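Local coordinates for protein aspartate aminotransferase (Leishmania major, PDB 4H51) that probably catalyses the pyridoxal-phosphate-dependent transfer of an amino group between L-aspartate and 2-oxoglutarate, working as a homodimer, at residues B[67-72]-B[320-325]; B[62-67]-B[331-336]; B[111-116]-B[296-301]. All blocks are in the same frame, centred on the assembly; numbering follows the deposited sequence. Where two conformers were deposited one is given.

Contact 1 (B[67-72]-B[320-325]); sequences VRKAEQ and NELRKE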
loop_
_atom_site.group_PDB
_atom_site.type_symbol
_atom_site.label_atom_id
_atom_site.label_comp_id
_atom_site.label_asym_id
_atom_site.label_seq_id
_atom_site.Cartn_x
_atom_site.Cartn_y
_atom_site.Cartn_z
ATOM N N VAL B 67 -8.071 20.668 -4.148
ATOM C CA VAL B 67 -7.776 19.687 -3.121
ATOM C C VAL B 67 -7.939 20.332 -1.762
ATOM O O VAL B 67 -8.500 19.714 -0.848
ATOM C CB VAL B 67 -6.365 19.080 -3.268
ATOM C CG1 VAL B 67 -5.966 18.262 -2.064
ATOM C CG2 VAL B 67 -6.294 18.236 -4.534
ATOM N N ARG B 68 -7.466 21.574 -1.631
ATOM C CA ARG B 68 -7.667 22.305 -0.378
ATOM C C ARG B 68 -9.130 22.436 -0.063
ATOM O O ARG B 68 -9.502 22.208 1.069
ATOM C CB ARG B 68 -7.070 23.715 -0.418
ATOM C CG ARG B 68 -5.580 23.744 -0.454
ATOM C CD ARG B 68 -4.985 23.094 0.758
ATOM N NE ARG B 68 -3.612 23.552 0.973
ATOM C CZ ARG B 68 -2.637 22.811 1.504
ATOM N NH1 ARG B 68 -2.846 21.540 1.877
ATOM N NH2 ARG B 68 -1.443 23.343 1.675
ATOM N N LYS B 69 -9.961 22.724 -1.061
ATOM C CA LYS B 69 -11.409 22.792 -0.876
ATOM C C LYS B 69 -11.992 21.449 -0.465
ATOM O O LYS B 69 -12.881 21.382 0.372
ATOM C CB LYS B 69 -12.157 23.185 -2.146
ATOM C CG LYS B 69 -12.033 24.623 -2.587
ATOM C CD LYS B 69 -13.206 24.968 -3.499
ATOM C CE LYS B 69 -13.081 26.368 -4.046
ATOM N NZ LYS B 69 -14.148 26.586 -5.052
ATOM N N ALA B 70 -11.524 20.392 -1.108
ATOM C CA ALA B 70 -11.967 19.034 -0.793
ATOM C C ALA B 70 -11.565 18.595 0.625
ATOM O O ALA B 70 -12.320 17.833 1.278
ATOM C CB ALA B 70 -11.439 18.047 -1.851
ATOM N N GLU B 71 -10.404 19.025 1.128
ATOM C CA GLU B 71 -10.043 18.661 2.497
ATOM C C GLU B 71 -11.090 19.234 3.479
ATOM O O GLU B 71 -11.517 18.547 4.416
ATOM C CB GLU B 71 -8.624 19.116 2.898
ATOM C CG GLU B 71 -7.457 18.288 2.344
ATOM C CD GLU B 71 -7.009 17.119 3.239
ATOM O OE1 GLU B 71 -7.729 16.770 4.193
ATOM O OE2 GLU B 71 -5.907 16.536 2.998
ATOM N N GLN B 72 -11.508 20.464 3.273
ATOM C CA GLN B 72 -12.497 21.059 4.187
ATOM C C GLN B 72 -13.856 20.389 4.108
ATOM O O GLN B 72 -14.540 20.195 5.129
ATOM C CB GLN B 72 -12.653 22.556 3.910
ATOM C CG GLN B 72 -13.423 23.290 4.998
ATOM C CD GLN B 72 -12.822 23.173 6.402
ATOM O OE1 GLN B 72 -11.687 23.578 6.658
ATOM N NE2 GLN B 72 -13.616 22.646 7.333
ATOM N N ASN B 320 -19.832 18.599 -9.082
ATOM C CA ASN B 320 -19.802 19.310 -10.375
ATOM C C ASN B 320 -18.872 20.496 -10.452
ATOM O O ASN B 320 -18.133 20.658 -11.455
ATOM C CB ASN B 320 -21.220 19.761 -10.731
ATOM C CG ASN B 320 -22.120 18.582 -10.981
ATOM O OD1 ASN B 320 -21.623 17.475 -11.290
ATOM N ND2 ASN B 320 -23.436 18.775 -10.791
ATOM N N GLU B 321 -18.909 21.297 -9.397
ATOM C CA GLU B 321 -18.137 22.533 -9.293
ATOM C C GLU B 321 -16.644 22.229 -9.102
ATOM O O GLU B 321 -15.807 22.798 -9.790
ATOM C CB GLU B 321 -18.618 23.376 -8.107
ATOM C CG GLU B 321 -20.053 23.918 -8.233
ATOM C CD GLU B 321 -21.139 22.830 -8.273
ATOM O OE1 GLU B 321 -21.174 21.969 -7.362
ATOM O OE2 GLU B 321 -21.964 22.823 -9.230
ATOM N N LEU B 322 -16.320 21.343 -8.164
ATOM C CA LEU B 322 -14.925 20.908 -7.979
ATOM C C LEU B 322 -14.333 20.346 -9.276
ATOM O O LEU B 322 -13.179 20.625 -9.648
ATOM C CB LEU B 322 -14.871 19.863 -6.866
ATOM C CG LEU B 322 -15.116 20.332 -5.444
ATOM C CD1 LEU B 322 -14.738 19.234 -4.463
ATOM C CD2 LEU B 322 -14.369 21.635 -5.159
ATOM N N ARG B 323 -15.132 19.528 -9.957
ATOM C CA ARG B 323 -14.705 18.850 -11.179
ATOM C C ARG B 323 -14.322 19.864 -12.238
ATOM O O ARG B 323 -13.232 19.787 -12.853
ATOM C CB ARG B 323 -15.820 17.886 -11.652
ATOM C CG ARG B 323 -15.561 17.196 -12.972
ATOM C CD ARG B 323 -14.265 16.464 -12.986
ATOM N NE ARG B 323 -14.200 15.645 -14.168
ATOM C CZ ARG B 323 -14.693 14.417 -14.295
ATOM N NH1 ARG B 323 -15.220 13.782 -13.271
ATOM N NH2 ARG B 323 -14.552 13.781 -15.458
ATOM N N LYS B 324 -15.191 20.854 -12.441
ATOM C CA LYS B 324 -14.925 21.859 -13.471
ATOM C C LYS B 324 -13.705 22.643 -13.091
ATOM O O LYS B 324 -12.849 22.923 -13.930
ATOM C CB LYS B 324 -16.143 22.795 -13.672
ATOM N N GLU B 325 -13.596 22.957 -11.802
ATOM C CA GLU B 325 -12.470 23.730 -11.284
ATOM C C GLU B 325 -11.150 22.971 -11.386
ATOM O O GLU B 325 -10.120 23.568 -11.641
ATOM C CB GLU B 325 -12.691 24.131 -9.837
ATOM C CG GLU B 325 -13.751 25.212 -9.657
ATOM C CD GLU B 325 -14.107 25.464 -8.197
ATOM O OE1 GLU B 325 -13.307 25.161 -7.293
ATOM O OE2 GLU B 325 -15.193 26.028 -7.975
#

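Contact 2 (B[62-67]-B[331-336]); sequences YPLRVV and SAMAER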
loop_
_atom_site.group_PDB
_atom_site.type_symbol
_atom_site.label_atom_id
_atom_site.label_comp_id
_atom_site.label_asym_id
_atom_site.label_seq_id
_atom_site.Cartn_x
_atom_site.Cartn_y
_atom_site.Cartn_z
ATOM N N TYR B 62 2.909 22.514 -5.000
ATOM C CA TYR B 62 1.644 23.172 -5.319
ATOM C C TYR B 62 0.455 22.295 -4.952
ATOM O O TYR B 62 -0.055 21.546 -5.786
ATOM C CB TYR B 62 1.616 23.540 -6.831
ATOM C CG TYR B 62 0.333 24.238 -7.258
ATOM C CD1 TYR B 62 0.032 25.492 -6.806
ATOM C CD2 TYR B 62 -0.593 23.600 -8.069
ATOM C CE1 TYR B 62 -1.139 26.126 -7.183
ATOM C CE2 TYR B 62 -1.776 24.210 -8.438
ATOM C CZ TYR B 62 -2.056 25.459 -7.996
ATOM O OH TYR B 62 -3.239 26.087 -8.333
ATOM N N PRO B 63 0.007 22.340 -3.690
ATOM C CA PRO B 63 -1.280 21.693 -3.350
ATOM C C PRO B 63 -2.378 22.368 -4.142
ATOM O O PRO B 63 -2.482 23.619 -4.098
ATOM C CB PRO B 63 -1.430 21.995 -1.863
ATOM C CG PRO B 63 -0.058 22.269 -1.380
ATOM C CD PRO B 63 0.659 22.927 -2.509
ATOM N N LEU B 64 -3.170 21.614 -4.897
ATOM C CA LEU B 64 -4.169 22.233 -5.784
ATOM C C LEU B 64 -5.261 22.908 -4.972
ATOM O O LEU B 64 -5.556 22.437 -3.860
ATOM C CB LEU B 64 -4.781 21.238 -6.760
ATOM C CG LEU B 64 -3.988 20.912 -8.040
ATOM C CD1 LEU B 64 -2.616 20.294 -7.791
ATOM C CD2 LEU B 64 -4.854 20.012 -8.904
ATOM N N ARG B 65 -5.771 24.047 -5.485
ATOM C CA ARG B 65 -6.865 24.767 -4.827
ATOM C C ARG B 65 -8.067 23.848 -4.631
ATOM O O ARG B 65 -8.641 23.822 -3.560
ATOM C CB ARG B 65 -7.209 26.061 -5.610
ATOM N N VAL B 66 -8.410 23.033 -5.635
ATOM C CA VAL B 66 -9.544 22.115 -5.497
ATOM C C VAL B 66 -9.324 21.065 -4.381
ATOM O O VAL B 66 -10.284 20.621 -3.735
ATOM C CB VAL B 66 -9.925 21.415 -6.827
ATOM C CG1 VAL B 66 -10.424 22.414 -7.823
ATOM C CG2 VAL B 66 -8.765 20.617 -7.418
ATOM N N VAL B 67 -8.071 20.668 -4.148
ATOM C CA VAL B 67 -7.776 19.687 -3.121
ATOM C C VAL B 67 -7.939 20.332 -1.762
ATOM O O VAL B 67 -8.500 19.714 -0.848
ATOM C CB VAL B 67 -6.365 19.080 -3.268
ATOM C CG1 VAL B 67 -5.966 18.262 -2.064
ATOM C CG2 VAL B 67 -6.294 18.236 -4.534
ATOM N N SER B 331 -5.426 22.176 -16.526
ATOM C CA SER B 331 -5.118 22.805 -17.805
ATOM C C SER B 331 -4.115 23.931 -17.586
ATOM O O SER B 331 -3.231 24.115 -18.377
ATOM C CB SER B 331 -6.375 23.374 -18.472
ATOM O OG SER B 331 -6.053 23.827 -19.770
ATOM N N ALA B 332 -4.275 24.698 -16.514
ATOM C CA ALA B 332 -3.341 25.804 -16.231
ATOM C C ALA B 332 -1.938 25.267 -15.871
ATOM O O ALA B 332 -0.917 25.841 -16.268
ATOM C CB ALA B 332 -3.914 26.729 -15.129
ATOM N N MET B 333 -1.886 24.135 -15.172
ATOM C CA MET B 333 -0.617 23.471 -14.855
ATOM C C MET B 333 0.122 23.019 -16.126
ATOM O O MET B 333 1.319 23.282 -16.330
ATOM C CB MET B 333 -0.866 22.261 -13.925
ATOM C CG MET B 333 -1.266 22.639 -12.501
ATOM S SD MET B 333 -2.190 21.403 -11.575
ATOM C CE MET B 333 -0.933 20.153 -11.324
ATOM N N ALA B 334 -0.591 22.333 -16.997
ATOM C CA ALA B 334 -0.051 21.940 -18.281
ATOM C C ALA B 334 0.467 23.112 -19.096
ATOM O O ALA B 334 1.542 23.020 -19.722
ATOM C CB ALA B 334 -1.102 21.151 -19.066
ATOM N N GLU B 335 -0.271 24.223 -19.081
ATOM C CA GLU B 335 0.132 25.400 -19.823
ATOM C C GLU B 335 1.425 25.987 -19.226
ATOM O O GLU B 335 2.292 26.431 -19.974
ATOM C CB GLU B 335 -0.983 26.443 -19.856
ATOM C CG GLU B 335 -0.609 27.846 -20.300
ATOM C CD GLU B 335 -0.185 27.952 -21.742
ATOM O OE1 GLU B 335 -0.473 27.047 -22.565
ATOM O OE2 GLU B 335 0.451 28.979 -22.059
ATOM N N ARG B 336 1.570 25.980 -17.881
ATOM C CA ARG B 336 2.792 26.534 -17.278
ATOM C C ARG B 336 4.007 25.720 -17.695
ATOM O O ARG B 336 5.094 26.262 -17.930
ATOM C CB ARG B 336 2.702 26.611 -15.744
ATOM C CG ARG B 336 3.730 27.547 -15.107
ATOM C CD ARG B 336 3.849 27.360 -13.600
ATOM N NE ARG B 336 4.708 26.201 -13.304
ATOM C CZ ARG B 336 6.037 26.171 -13.451
ATOM N NH1 ARG B 336 6.717 27.247 -13.853
ATOM N NH2 ARG B 336 6.697 25.046 -13.170
#

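Contact 3 (B[111-116]-B[296-301]); sequences VAVQTL and SLIREE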
loop_
_atom_site.group_PDB
_atom_site.type_symbol
_atom_site.label_atom_id
_atom_site.label_comp_id
_atom_site.label_asym_id
_atom_site.label_seq_id
_atom_site.Cartn_x
_atom_site.Cartn_y
_atom_site.Cartn_z
ATOM N N VAL B 111 -13.692 -4.586 -14.681
ATOM C CA VAL B 111 -13.452 -4.980 -13.294
ATOM C C VAL B 111 -12.335 -4.080 -12.800
ATOM O O VAL B 111 -11.304 -3.897 -13.491
ATOM C CB VAL B 111 -13.233 -6.528 -13.131
ATOM C CG1 VAL B 111 -12.276 -7.071 -14.164
ATOM C CG2 VAL B 111 -12.810 -6.943 -11.719
ATOM N N ALA B 112 -12.534 -3.474 -11.630
ATOM C CA ALA B 112 -11.573 -2.490 -11.140
ATOM C C ALA B 112 -11.472 -2.509 -9.616
ATOM O O ALA B 112 -12.472 -2.769 -8.939
ATOM C CB ALA B 112 -11.985 -1.083 -11.606
ATOM N N VAL B 113 -10.281 -2.224 -9.105
ATOM C CA VAL B 113 -10.032 -2.060 -7.683
ATOM C C VAL B 113 -9.211 -0.793 -7.472
ATOM O O VAL B 113 -8.469 -0.337 -8.410
ATOM C CB VAL B 113 -9.244 -3.260 -7.058
ATOM C CG1 VAL B 113 -10.068 -4.571 -7.065
ATOM C CG2 VAL B 113 -7.901 -3.501 -7.756
ATOM N N GLN B 114 -9.330 -0.249 -6.256
ATOM C CA GLN B 114 -8.445 0.788 -5.777
ATOM C C GLN B 114 -7.072 0.180 -5.455
ATOM O O GLN B 114 -6.970 -0.947 -4.942
ATOM C CB GLN B 114 -9.079 1.494 -4.541
ATOM C CG GLN B 114 -8.213 2.573 -3.924
ATOM C CD GLN B 114 -8.836 3.219 -2.742
ATOM O OE1 GLN B 114 -10.053 3.154 -2.598
ATOM N NE2 GLN B 114 -8.016 3.895 -1.896
ATOM N N THR B 115 -6.021 0.919 -5.747
ATOM C CA THR B 115 -4.652 0.472 -5.537
ATOM C C THR B 115 -3.835 1.528 -4.807
ATOM O O THR B 115 -4.264 2.663 -4.663
ATOM C CB THR B 115 -3.956 0.210 -6.890
ATOM O OG1 THR B 115 -3.965 1.449 -7.662
ATOM C CG2 THR B 115 -4.675 -0.941 -7.662
ATOM N N LEU B 116 -2.619 1.151 -4.390
ATOM C CA LEU B 116 -1.683 2.116 -3.820
ATOM C C LEU B 116 -1.062 2.957 -4.943
ATOM O O LEU B 116 0.098 2.792 -5.309
ATOM C CB LEU B 116 -0.617 1.421 -2.967
ATOM C CG LEU B 116 -0.980 1.244 -1.481
ATOM C CD1 LEU B 116 -1.011 2.602 -0.783
ATOM C CD2 LEU B 116 -2.293 0.474 -1.250
ATOM N N SER B 296 -7.724 -11.250 -3.574
ATOM C CA SER B 296 -6.870 -12.188 -2.887
ATOM C C SER B 296 -5.458 -11.623 -2.826
ATOM O O SER B 296 -4.819 -11.753 -1.790
ATOM C CB SER B 296 -6.883 -13.628 -3.461
ATOM O OG SER B 296 -6.347 -13.641 -4.788
ATOM N N LEU B 297 -5.009 -10.955 -3.897
ATOM C CA LEU B 297 -3.636 -10.426 -3.955
ATOM C C LEU B 297 -3.508 -9.258 -3.003
ATOM O O LEU B 297 -2.495 -9.111 -2.272
ATOM C CB LEU B 297 -3.240 -10.043 -5.395
ATOM C CG LEU B 297 -3.078 -11.214 -6.399
ATOM C CD1 LEU B 297 -3.115 -10.729 -7.818
ATOM C CD2 LEU B 297 -1.823 -12.040 -6.126
ATOM N N ILE B 298 -4.538 -8.427 -2.981
ATOM C CA ILE B 298 -4.548 -7.270 -2.082
ATOM C C ILE B 298 -4.525 -7.718 -0.616
ATOM O O ILE B 298 -3.702 -7.265 0.197
ATOM C CB ILE B 298 -5.805 -6.414 -2.319
ATOM C CG1 ILE B 298 -5.759 -5.758 -3.714
ATOM C CG2 ILE B 298 -5.971 -5.376 -1.198
ATOM C CD1 ILE B 298 -7.100 -5.226 -4.176
ATOM N N ARG B 299 -5.445 -8.614 -0.265
ATOM C CA ARG B 299 -5.590 -9.062 1.127
ATOM C C ARG B 299 -4.299 -9.655 1.682
ATOM O O ARG B 299 -3.972 -9.464 2.863
ATOM C CB ARG B 299 -6.679 -10.126 1.208
ATOM C CG ARG B 299 -6.968 -10.720 2.567
ATOM C CD ARG B 299 -7.238 -9.710 3.674
ATOM N NE ARG B 299 -8.040 -10.316 4.730
ATOM C CZ ARG B 299 -8.090 -9.922 6.011
ATOM N NH1 ARG B 299 -7.351 -8.928 6.480
ATOM N NH2 ARG B 299 -8.908 -10.538 6.852
ATOM N N GLU B 300 -3.554 -10.349 0.839
ATOM C CA GLU B 300 -2.348 -11.020 1.323
ATOM C C GLU B 300 -1.146 -10.067 1.428
ATOM O O GLU B 300 -0.063 -10.453 1.912
ATOM C CB GLU B 300 -2.093 -12.302 0.532
ATOM C CG GLU B 300 -1.476 -12.108 -0.800
ATOM C CD GLU B 300 -1.667 -13.277 -1.783
ATOM O OE1 GLU B 300 -1.142 -13.123 -2.858
ATOM O OE2 GLU B 300 -2.325 -14.308 -1.502
ATOM N N GLU B 301 -1.343 -8.833 0.968
ATOM C CA GLU B 301 -0.303 -7.798 0.976
ATOM C C GLU B 301 -0.571 -6.701 2.019
ATOM O O GLU B 301 0.278 -6.399 2.797
ATOM C CB GLU B 301 -0.171 -7.159 -0.381
ATOM C CG GLU B 301 0.473 -8.075 -1.436
ATOM C CD GLU B 301 0.393 -7.543 -2.884
ATOM O OE1 GLU B 301 -0.262 -6.497 -3.140
ATOM O OE2 GLU B 301 0.960 -8.201 -3.822
#

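Contact 1 (B[67-72]-B[320-325])
Lys69 is the first residue of segment 67-72 to meet segment 320-325, and its long side chain serves two partners in turn. Its aliphatic part passes over Leu322, CB and CD both close to the same methyl, with Lys69 CD 3.9 Å from Leu322 CD2. Beyond CG the chain is extended and carries the ammonium group on to Glu325, whose own side chain meets it at about a right angle. Lys69 NZ gives a salt-bridged hydrogen bond of 2.8 Å to the syn lone pair of Glu325 OE1; a weak second bond of 3.2 Å runs from Lys69 NZ to Glu325 OE2. Lysine suits this exposed place because its methylenes can cover a leucine while its charge stays at the surface.

The two helices pack nearly antiparallel, with an angle of 158° between their segments and a closest axis approach of 10.9 Å. In aspartate aminotransferases of this fold, fold type I, a long helix such as 320-350 links the large and small domains.

Next along the segment, the methyl of Ala70 lies at the side of the contact: Ala70 CB is 4.4 Å from Leu322 CD1, a loose apolar contact, and also packs on Leu312 and Ile316 of helix 307-318. Its small methyl fits among these bulkier neighbours.

Contact 2 (B[62-67]-B[331-336])
Met333 reaches from the long helix 320-350 to the edge of the Tyr62 ring, forming a Met-aromatic contact just ahead of the start of helix 65-76. The sulfur lies close to the plane of the ring rather than above a face. Met333 SD is 5.4 Å from the centroid of the Tyr62 ring, on a line 76° off the ring normal, and the ring atom it meets most closely is CE2, with Tyr62 CE2 to Met333 SD at 4.2 Å. At this edge the polarisable sulfur faces ring hydrogens, which carry a slight positive charge, so the approach is probably mildly favourable.

Leu64, at the N-cap position of helix 65-76, offers Met333 a second surface. Its side chain and that of the methionine cross obliquely, and the sulfur sits against the fork of the leucine: Met333 SD is about 4.0 Å from each of Leu64 CG, CD1 and CD2. A flexible, unbranched methionine suits this place because a single side chain can lie beside an aromatic edge and a branched aliphatic group at once. It also packs on Tyr54 and Tyr235.

The same long helix also makes polar bonds to this turn. Glu329 accepts hydrogen bonds from the backbone N of Arg65 and of Val66 at the first turn of helix 65-76, where its negative charge would suit the positive end of the helix dipole; Tyr62 OH makes a weak bond to it as well.

Beyond the sulfur the methionine chain bends, chi3 69°, and this turn brings the terminal methyl to the leucine, with Met333 CE 3.9 Å from Leu64 CD1.

Contact 3 (B[111-116]-B[296-301])
Strand 110-116 forms one border of the large mixed sheet within its chain, and helix 287-299 lies against it, in part through Val113 and Ile298. The two side chains reach toward each other tip to tip. The single atom that does the touching on the helix side is the terminal methyl of the isoleucine: Ile298 CD1 is 4.1 Å from Val113 CG2 and equally 4.1 Å from Val113 CB, with Val113 CG1 slightly farther at 4.2 Å. The methyl therefore meets the whole fork of the valine, not one branch of it. An outstretched isoleucine chain makes this possible; CD1 lies almost opposite CA about the CB-CG1 bond, chi2 164°, at the far end of the side chain.

Contacts at these distances are ordinary dispersion packing, without hydrogen bonds between the two segments. Valine suits the strand, whose extended backbone accommodates a beta-branched residue, and isoleucine gives the helix enough length to reach it. Ile298 CD1 also comes within 4.3 Å of the backbone atom Gln114 O. Leu124 of helix 117-129 touches both Val113 and Ile298, joining a third element to the same buried apolar cluster.

Gln114 sends the end of its side chain away from segment 296-301, and there OE1 accepts a hydrogen bond from the backbone N of Tyr89. On the helix, the residue after Ile298 turns to the dimer interface, where Arg299 forms a salt bridge with Asp30 of the second subunit.

Helices packed on a mixed sheet of this kind, with strand 110-116 antiparallel to its neighbour 274-280, are typical of the large domain of fold type I pyridoxal-phosphate enzymes.

Contacts 1 and 2 join the same two elements, helix 65-76 with its lead-in and helix 320-350, and share Val67; their centres are 12 Å apart. Contact 1 is partly buried and combines a surface salt bridge with a small apolar patch, whereas contact 2 is buried and relies on sulfur, aromatic and aliphatic surfaces. Val66 bridges them by packing on Glu325. Contact 3, also buried, holds other elements, a sheet strand and helix 287-299; its side-chain packing is apolar, with no hydrogen bond between its segments. Its centre lies 27 Å from that of contact 1 and 30 Å from that of contact 2. All three have residues within reach of the second subunit.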